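Local coordinates for protein rubber oxygenase (Streptomyces sp., PDB 5O1L) that cleaves poly(cis-1,4-isoprene) of natural and synthetic rubber with dioxygen at its double bonds, using a non-covalently bound heme b, at residues L171-G176 with L388-G393; D179-H184 with W261-H266. All coordinates share one frame; numbering follows the deposited sequence.

How the contacts relate
From the N terminus, the chain leaves helix 161-169 and enters the long loop that runs to helix 187-204; both contacts begin in this loop. Residues 171-176 come first and pair with helix 373-393 far along the chain, so contact 1 closes a loop of 211 residues. A few residues on, 179-184 meet helix 251-267, and contact 2 closes a shorter loop of 76 residues nested wholly inside the first. The same connection is thus tied to two distant helices of an all-helical, heme-binding fold. The centres of the two contacts are about 14 Å apart, yet they touch: Ile175 packs against Trp261 and Ser264.

Contact 1: L171-G176 with L388-G393; sequences LGYDIG and LFLSEG. With HEM (protoporphyrin IX containing Fe), chain C.
Tyr173 lays one face of its ring on Phe389, and apolar packing on this ring makes the contact. The Phe389 CB methylene sits over that face, 3.5 Å from Tyr173 CZ. The two rings also form an aromatic pair, offset edge-to-face: Phe389 turns its edge to the tyrosine, with centroids 5.7 Å apart and planes at 62°. Along that edge Phe389 CD2 is 3.8 Å from Tyr173 CE1. The tyrosine's first torsion leaves CG anti to its carbonyl carbon (chi1 -78°), which sends the ring out to helix 373-393. A leucine methyl adds to this: Leu390 CD2 lies 4.0 Å from the ring carbon Tyr173 CD2.

Polar bonds between the two segments are absent; Tyr173 OH instead makes a weak hydrogen bond to Gly131 O, while Phe389 has a cation-pi partner in Arg170. A leucine at Tyr173 would probably leave the Phe389 edge without its aromatic face and Gly131 O without this weak bond.

The heme contacts lie on 171-176 itself. Leu171 CD2 comes within 3.5 Å of the meso carbon CHB of the heme, and its CD1 lies 3.8 Å from C1B of the porphyrin. One short piece of loop therefore borders the heme pocket through Leu171 and meets helix 373-393 through Tyr173; with no polar bond between the segments, the junction probably rests on shape fit and dispersion.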
loop_
_atom_site.group_PDB
_atom_site.type_symbol
_atom_site.label_atom_id
_atom_site.label_comp_id
_atom_site.label_asym_id
_atom_site.label_seq_id
_atom_site.Cartn_x
_atom_site.Cartn_y
_atom_site.Cartn_z
ATOM N N LEU A 171 1.993 1.533 4.307
ATOM C CA LEU A 171 1.619 0.437 3.456
ATOM C C LEU A 171 2.766 0.291 2.467
ATOM O O LEU A 171 3.373 1.302 1.908
ATOM C CB LEU A 171 0.291 0.596 2.727
ATOM C CG LEU A 171 -0.956 0.792 3.541
ATOM C CD1 LEU A 171 -2.116 0.936 2.581
ATOM C CD2 LEU A 171 -1.127 -0.331 4.535
ATOM N N GLY A 172 3.042 -0.951 2.218
ATOM C CA GLY A 172 4.155 -1.390 1.432
ATOM C C GLY A 172 5.217 -2.008 2.291
ATOM O O GLY A 172 5.901 -2.906 1.875
ATOM N N TYR A 173 5.431 -1.499 3.507
ATOM C CA TYR A 173 6.496 -2.048 4.325
ATOM C C TYR A 173 6.323 -3.468 4.746
ATOM O O TYR A 173 7.271 -4.217 4.727
ATOM C CB TYR A 173 6.724 -1.139 5.576
ATOM C CG TYR A 173 7.498 0.125 5.364
ATOM C CD1 TYR A 173 7.007 1.169 4.656
ATOM C CD2 TYR A 173 8.757 0.249 5.900
ATOM C CE1 TYR A 173 7.710 2.355 4.463
ATOM C CE2 TYR A 173 9.501 1.389 5.671
ATOM C CZ TYR A 173 8.972 2.423 4.997
ATOM O OH TYR A 173 9.682 3.623 4.778
ATOM N N ASP A 174 5.119 -3.855 5.118
ATOM C CA ASP A 174 4.896 -5.245 5.521
ATOM C C ASP A 174 4.977 -6.180 4.291
ATOM O O ASP A 174 5.591 -7.249 4.386
ATOM C CB ASP A 174 3.633 -5.426 6.280
ATOM C CG ASP A 174 3.740 -4.845 7.721
ATOM O OD1 ASP A 174 4.888 -4.657 8.254
ATOM O OD2 ASP A 174 2.695 -4.488 8.239
ATOM N N ILE A 175 4.384 -5.734 3.179
ATOM C CA ILE A 175 4.474 -6.563 1.991
ATOM C C ILE A 175 5.905 -6.779 1.548
ATOM O O ILE A 175 6.268 -7.840 1.074
ATOM C CB ILE A 175 3.570 -5.914 0.901
ATOM C CG1 ILE A 175 2.089 -6.152 1.223
ATOM C CG2 ILE A 175 3.919 -6.429 -0.498
ATOM C CD1 ILE A 175 1.108 -5.180 0.595
ATOM N N GLY A 176 6.721 -5.740 1.684
ATOM C CA GLY A 176 8.123 -5.781 1.322
ATOM C C GLY A 176 9.057 -6.264 2.371
ATOM O O GLY A 176 10.238 -6.144 2.251
ATOM N N LEU A 388 12.822 4.396 10.905
ATOM C CA LEU A 388 11.760 4.649 11.870
ATOM C C LEU A 388 10.466 3.948 11.432
ATOM O O LEU A 388 9.760 3.387 12.286
ATOM C CB LEU A 388 11.547 6.113 12.130
ATOM C CG LEU A 388 12.706 6.756 12.883
ATOM C CD1 LEU A 388 12.664 8.282 12.815
ATOM C CD2 LEU A 388 12.821 6.296 14.369
ATOM N N PHE A 389 10.134 3.933 10.144
ATOM C CA PHE A 389 8.938 3.226 9.673
ATOM C C PHE A 389 9.115 1.740 9.742
ATOM O O PHE A 389 8.125 1.062 9.989
ATOM C CB PHE A 389 8.581 3.683 8.255
ATOM C CG PHE A 389 7.643 4.843 8.200
ATOM C CD1 PHE A 389 7.620 5.829 9.184
ATOM C CD2 PHE A 389 6.781 4.974 7.109
ATOM C CE1 PHE A 389 6.726 6.875 9.136
ATOM C CE2 PHE A 389 5.897 6.053 7.045
ATOM C CZ PHE A 389 5.877 7.003 8.064
ATOM N N LEU A 390 10.322 1.197 9.590
ATOM C CA LEU A 390 10.567 -0.207 9.908
ATOM C C LEU A 390 10.360 -0.496 11.399
ATOM O O LEU A 390 9.688 -1.469 11.740
ATOM C CB LEU A 390 11.977 -0.656 9.515
ATOM C CG LEU A 390 12.323 -0.835 8.053
ATOM C CD1 LEU A 390 13.832 -1.020 7.889
ATOM C CD2 LEU A 390 11.604 -2.065 7.528
ATOM N N SER A 391 10.949 0.316 12.281
ATOM C CA SER A 391 10.803 0.127 13.734
ATOM C C SER A 391 9.362 0.145 14.217
ATOM O O SER A 391 8.972 -0.725 14.970
ATOM C CB SER A 391 11.561 1.218 14.515
ATOM O OG SER A 391 12.951 0.980 14.501
ATOM N N GLU A 392 8.583 1.137 13.788
ATOM C CA GLU A 392 7.251 1.393 14.323
ATOM C C GLU A 392 6.207 0.319 14.043
ATOM O O GLU A 392 5.501 -0.097 14.950
ATOM C CB GLU A 392 6.730 2.767 13.859
ATOM C CG GLU A 392 5.352 3.196 14.394
ATOM C CD GLU A 392 5.086 2.842 15.867
ATOM O OE1 GLU A 392 5.978 3.034 16.719
ATOM O OE2 GLU A 392 3.975 2.359 16.186
ATOM N N GLY A 393 6.167 -0.183 12.820
ATOM C CA GLY A 393 5.256 -1.263 12.473
ATOM C C GLY A 393 5.570 -2.636 13.038
ATOM O O GLY A 393 4.670 -3.460 13.145
HETATM C CHA HEM C . -7.267 -0.943 7.034
HETATM C CHB HEM C . -3.929 -2.272 3.931
HETATM C CHC HEM C . -6.734 -0.869 0.314
HETATM C CHD HEM C . -9.542 1.351 3.472
HETATM C C1A HEM C . -6.169 -1.461 6.446
HETATM C C2A HEM C . -5.115 -2.075 7.221
HETATM C C3A HEM C . -4.155 -2.411 6.348
HETATM C C4A HEM C . -4.589 -2.084 5.067
HETATM C CMA HEM C . -2.844 -3.048 6.739
HETATM C CAA HEM C . -5.053 -2.291 8.753
HETATM C CBA HEM C . -4.548 -1.007 9.439
HETATM C CGA HEM C . -4.073 -1.332 10.808
HETATM O O1A HEM C . -4.993 -1.456 11.626
HETATM O O2A HEM C . -2.810 -1.482 11.034
HETATM C C1B HEM C . -4.426 -2.036 2.654
HETATM C C2B HEM C . -3.695 -2.364 1.478
HETATM C C3B HEM C . -4.443 -2.017 0.442
HETATM C C4B HEM C . -5.662 -1.421 0.967
HETATM C CMB HEM C . -2.329 -3.013 1.398
HETATM C CAB HEM C . -4.336 -2.151 -0.989
HETATM C CBB HEM C . -3.262 -2.751 -1.719
HETATM C C1C HEM C . -7.773 -0.127 0.855
HETATM C C2C HEM C . -8.669 0.667 0.034
HETATM C C3C HEM C . -9.464 1.262 0.959
HETATM C C4C HEM C . -8.970 0.879 2.270
HETATM C CMC HEM C . -8.747 0.681 -1.465
HETATM C CAC HEM C . -10.566 2.204 0.712
HETATM C CBC HEM C . -11.191 2.568 -0.477
HETATM C C1D HEM C . -9.150 0.921 4.713
HETATM C C2D HEM C . -9.841 1.289 5.965
HETATM C C3D HEM C . -9.225 0.666 6.963
HETATM C C4D HEM C . -8.167 -0.135 6.343
HETATM C CMD HEM C . -10.955 2.266 5.999
HETATM C CAD HEM C . -9.552 0.764 8.473
HETATM C CBD HEM C . -8.804 1.975 9.018
HETATM C CGD HEM C . -9.170 2.146 10.496
HETATM O O1D HEM C . -8.235 2.046 11.323
HETATM O O2D HEM C . -10.341 2.374 10.905
HETATM N NA HEM C . -5.849 -1.503 5.126
HETATM N NB HEM C . -5.571 -1.454 2.273
HETATM N NC HEM C . -7.928 0.020 2.205
HETATM N ND HEM C . -8.197 -0.005 4.986
HETATM FE FE HEM C . -6.917 -0.750 3.649
#

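Contact 2: D179-H184 with W261-H266; sequences DAYLPH and WQVSAH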
loop_
_atom_site.group_PDB
_atom_site.type_symbol
_atom_site.label_atom_id
_atom_site.label_comp_id
_atom_site.label_asym_id
_atom_site.label_seq_id
_atom_site.Cartn_x
_atom_site.Cartn_y
_atom_site.Cartn_z
ATOM N N ASP A 179 11.181 -11.112 5.471
ATOM C CA ASP A 179 10.745 -12.444 5.791
ATOM C C ASP A 179 9.299 -12.733 5.439
ATOM O O ASP A 179 8.671 -13.670 5.961
ATOM C CB ASP A 179 10.890 -12.635 7.326
ATOM C CG ASP A 179 12.262 -12.247 7.865
ATOM O OD1 ASP A 179 13.116 -13.061 7.595
ATOM O OD2 ASP A 179 12.418 -11.152 8.345
ATOM N N ALA A 180 8.715 -11.853 4.612
ATOM C CA ALA A 180 7.255 -11.753 4.474
ATOM C C ALA A 180 6.544 -13.082 4.430
ATOM O O ALA A 180 5.577 -13.283 5.219
ATOM C CB ALA A 180 6.907 -10.931 3.248
ATOM N N TYR A 181 6.928 -13.985 3.557
ATOM C CA TYR A 181 6.236 -15.213 3.334
ATOM C C TYR A 181 6.975 -16.447 3.835
ATOM O O TYR A 181 6.557 -17.573 3.558
ATOM C CB TYR A 181 5.804 -15.367 1.835
ATOM C CG TYR A 181 4.764 -14.338 1.447
ATOM C CD1 TYR A 181 3.479 -14.493 1.858
ATOM C CD2 TYR A 181 5.080 -13.187 0.755
ATOM C CE1 TYR A 181 2.453 -13.570 1.591
ATOM C CE2 TYR A 181 4.041 -12.257 0.435
ATOM C CZ TYR A 181 2.742 -12.476 0.888
ATOM O OH TYR A 181 1.771 -11.558 0.560
ATOM N N LEU A 182 7.974 -16.245 4.687
ATOM C CA LEU A 182 8.685 -17.380 5.322
ATOM C C LEU A 182 7.907 -17.870 6.512
ATOM O O LEU A 182 7.090 -17.177 7.047
ATOM C CB LEU A 182 10.075 -16.901 5.690
ATOM C CG LEU A 182 10.968 -16.382 4.567
ATOM C CD1 LEU A 182 12.310 -15.898 5.143
ATOM C CD2 LEU A 182 11.122 -17.428 3.460
ATOM N N PRO A 183 8.231 -19.068 7.039
ATOM C CA PRO A 183 7.466 -19.583 8.184
ATOM C C PRO A 183 7.497 -18.696 9.412
ATOM O O PRO A 183 6.488 -18.540 10.082
ATOM C CB PRO A 183 8.109 -20.971 8.432
ATOM C CG PRO A 183 8.646 -21.354 7.084
ATOM C CD PRO A 183 9.152 -20.081 6.464
ATOM N N HIS A 184 8.605 -18.010 9.656
ATOM C CA HIS A 184 8.740 -17.126 10.762
ATOM C C HIS A 184 8.336 -15.692 10.492
ATOM O O HIS A 184 8.419 -14.842 11.376
ATOM C CB HIS A 184 10.203 -17.093 11.299
ATOM C CG HIS A 184 11.216 -16.761 10.262
ATOM N ND1 HIS A 184 11.689 -15.484 9.991
ATOM C CD2 HIS A 184 11.740 -17.563 9.329
ATOM C CE1 HIS A 184 12.512 -15.553 8.971
ATOM N NE2 HIS A 184 12.599 -16.800 8.584
ATOM N N TRP A 261 4.030 -8.541 -5.042
ATOM C CA TRP A 261 2.813 -7.747 -5.084
ATOM C C TRP A 261 1.636 -8.496 -5.627
ATOM O O TRP A 261 0.503 -8.305 -5.187
ATOM C CB TRP A 261 3.058 -6.374 -5.729
ATOM C CG TRP A 261 3.776 -5.477 -4.818
ATOM C CD1 TRP A 261 5.104 -5.301 -4.624
ATOM C CD2 TRP A 261 3.106 -4.670 -3.810
ATOM N NE1 TRP A 261 5.302 -4.421 -3.560
ATOM C CE2 TRP A 261 4.103 -3.995 -3.102
ATOM C CE3 TRP A 261 1.800 -4.458 -3.506
ATOM C CZ2 TRP A 261 3.799 -3.107 -2.055
ATOM C CZ3 TRP A 261 1.478 -3.557 -2.526
ATOM C CH2 TRP A 261 2.493 -2.930 -1.779
ATOM N N GLN A 262 1.825 -9.424 -6.551
ATOM C CA GLN A 262 0.732 -10.240 -7.062
ATOM C C GLN A 262 0.228 -11.190 -5.957
ATOM O O GLN A 262 -0.975 -11.266 -5.732
ATOM C CB GLN A 262 1.187 -11.050 -8.286
ATOM C CG GLN A 262 1.485 -10.286 -9.575
ATOM C CD GLN A 262 2.211 -11.124 -10.574
ATOM O OE1 GLN A 262 3.053 -11.970 -10.253
ATOM N NE2 GLN A 262 1.848 -10.869 -11.837
ATOM N N VAL A 263 1.149 -11.904 -5.305
ATOM C CA VAL A 263 0.752 -12.816 -4.281
ATOM C C VAL A 263 0.092 -12.024 -3.164
ATOM O O VAL A 263 -0.932 -12.436 -2.635
ATOM C CB VAL A 263 1.950 -13.585 -3.776
ATOM C CG1 VAL A 263 1.646 -14.324 -2.453
ATOM C CG2 VAL A 263 2.495 -14.542 -4.842
ATOM N N SER A 264 0.639 -10.846 -2.850
ATOM C CA SER A 264 0.044 -10.077 -1.740
ATOM C C SER A 264 -1.351 -9.618 -2.072
ATOM O O SER A 264 -2.229 -9.643 -1.204
ATOM C CB SER A 264 0.924 -8.913 -1.401
ATOM O OG SER A 264 2.214 -9.329 -0.941
ATOM N N ALA A 265 -1.637 -9.197 -3.281
ATOM C CA ALA A 265 -2.994 -8.838 -3.715
ATOM C C ALA A 265 -3.913 -10.018 -3.530
ATOM O O ALA A 265 -5.021 -9.868 -2.997
ATOM C CB ALA A 265 -2.984 -8.405 -5.156
ATOM N N HIS A 266 -3.495 -11.214 -3.938
ATOM C CA HIS A 266 -4.367 -12.419 -3.729
ATOM C C HIS A 266 -4.605 -12.608 -2.260
ATOM O O HIS A 266 -5.773 -12.855 -1.867
ATOM C CB HIS A 266 -3.613 -13.618 -4.287
ATOM C CG HIS A 266 -4.351 -14.898 -4.133
ATOM N ND1 HIS A 266 -4.400 -15.706 -3.007
ATOM C CD2 HIS A 266 -5.050 -15.533 -5.076
ATOM C CE1 HIS A 266 -5.153 -16.779 -3.307
ATOM N NE2 HIS A 266 -5.588 -16.668 -4.551
#
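Tyr181 reaches from a type I beta turn, Asp179 to Leu182, to Val263 and Ser264 on helix 251-267. The turn, closed by the bond from Leu182 N to Asp179 O, belongs to the loop between helices 161-169 and 187-204 in the catalytic domain of the rubber oxygenase, so the contact joins that loop to helix 251-267, whose Ser264 side chain is about 7 Å from the heme.

From CB, which points toward the helix, CG stands anti to the carbonyl carbon (chi1 -66°), and the ring extends toward helix 251-267. The near ring atoms, CG, CD1 and CD2, lie short of the helix; Leu116 of helix 113-125, together with Met187 and Ile188 of helix 187-204, packs around this side chain. Further out, CE1 comes to 4.2 Å from Val263 CG1. That methyl sits over one ring face, offset toward the rim, in a CH-pi contact 4.3 Å from the ring centroid and 23° off its normal. CG1 is presented by a first torsion that sets it anti to the valine's own backbone N (chi1 166°). Along the other ring edge, CE2 lies 3.7 Å from Ser264 OG, which is near the ring plane. Tyr181 CZ meets both partners, 4.0 Å from Val263 CG1 and also near Ser264 OG.

At the tip the phenol donates to the serine, whose hydroxyl in turn bonds to Val260 O one turn earlier. The buried serine hydroxyl thus has two hydrogen-bond partners, a phenol and a carbonyl of its own helix; Tyr181 OH to Ser264 OG measures 2.7 Å.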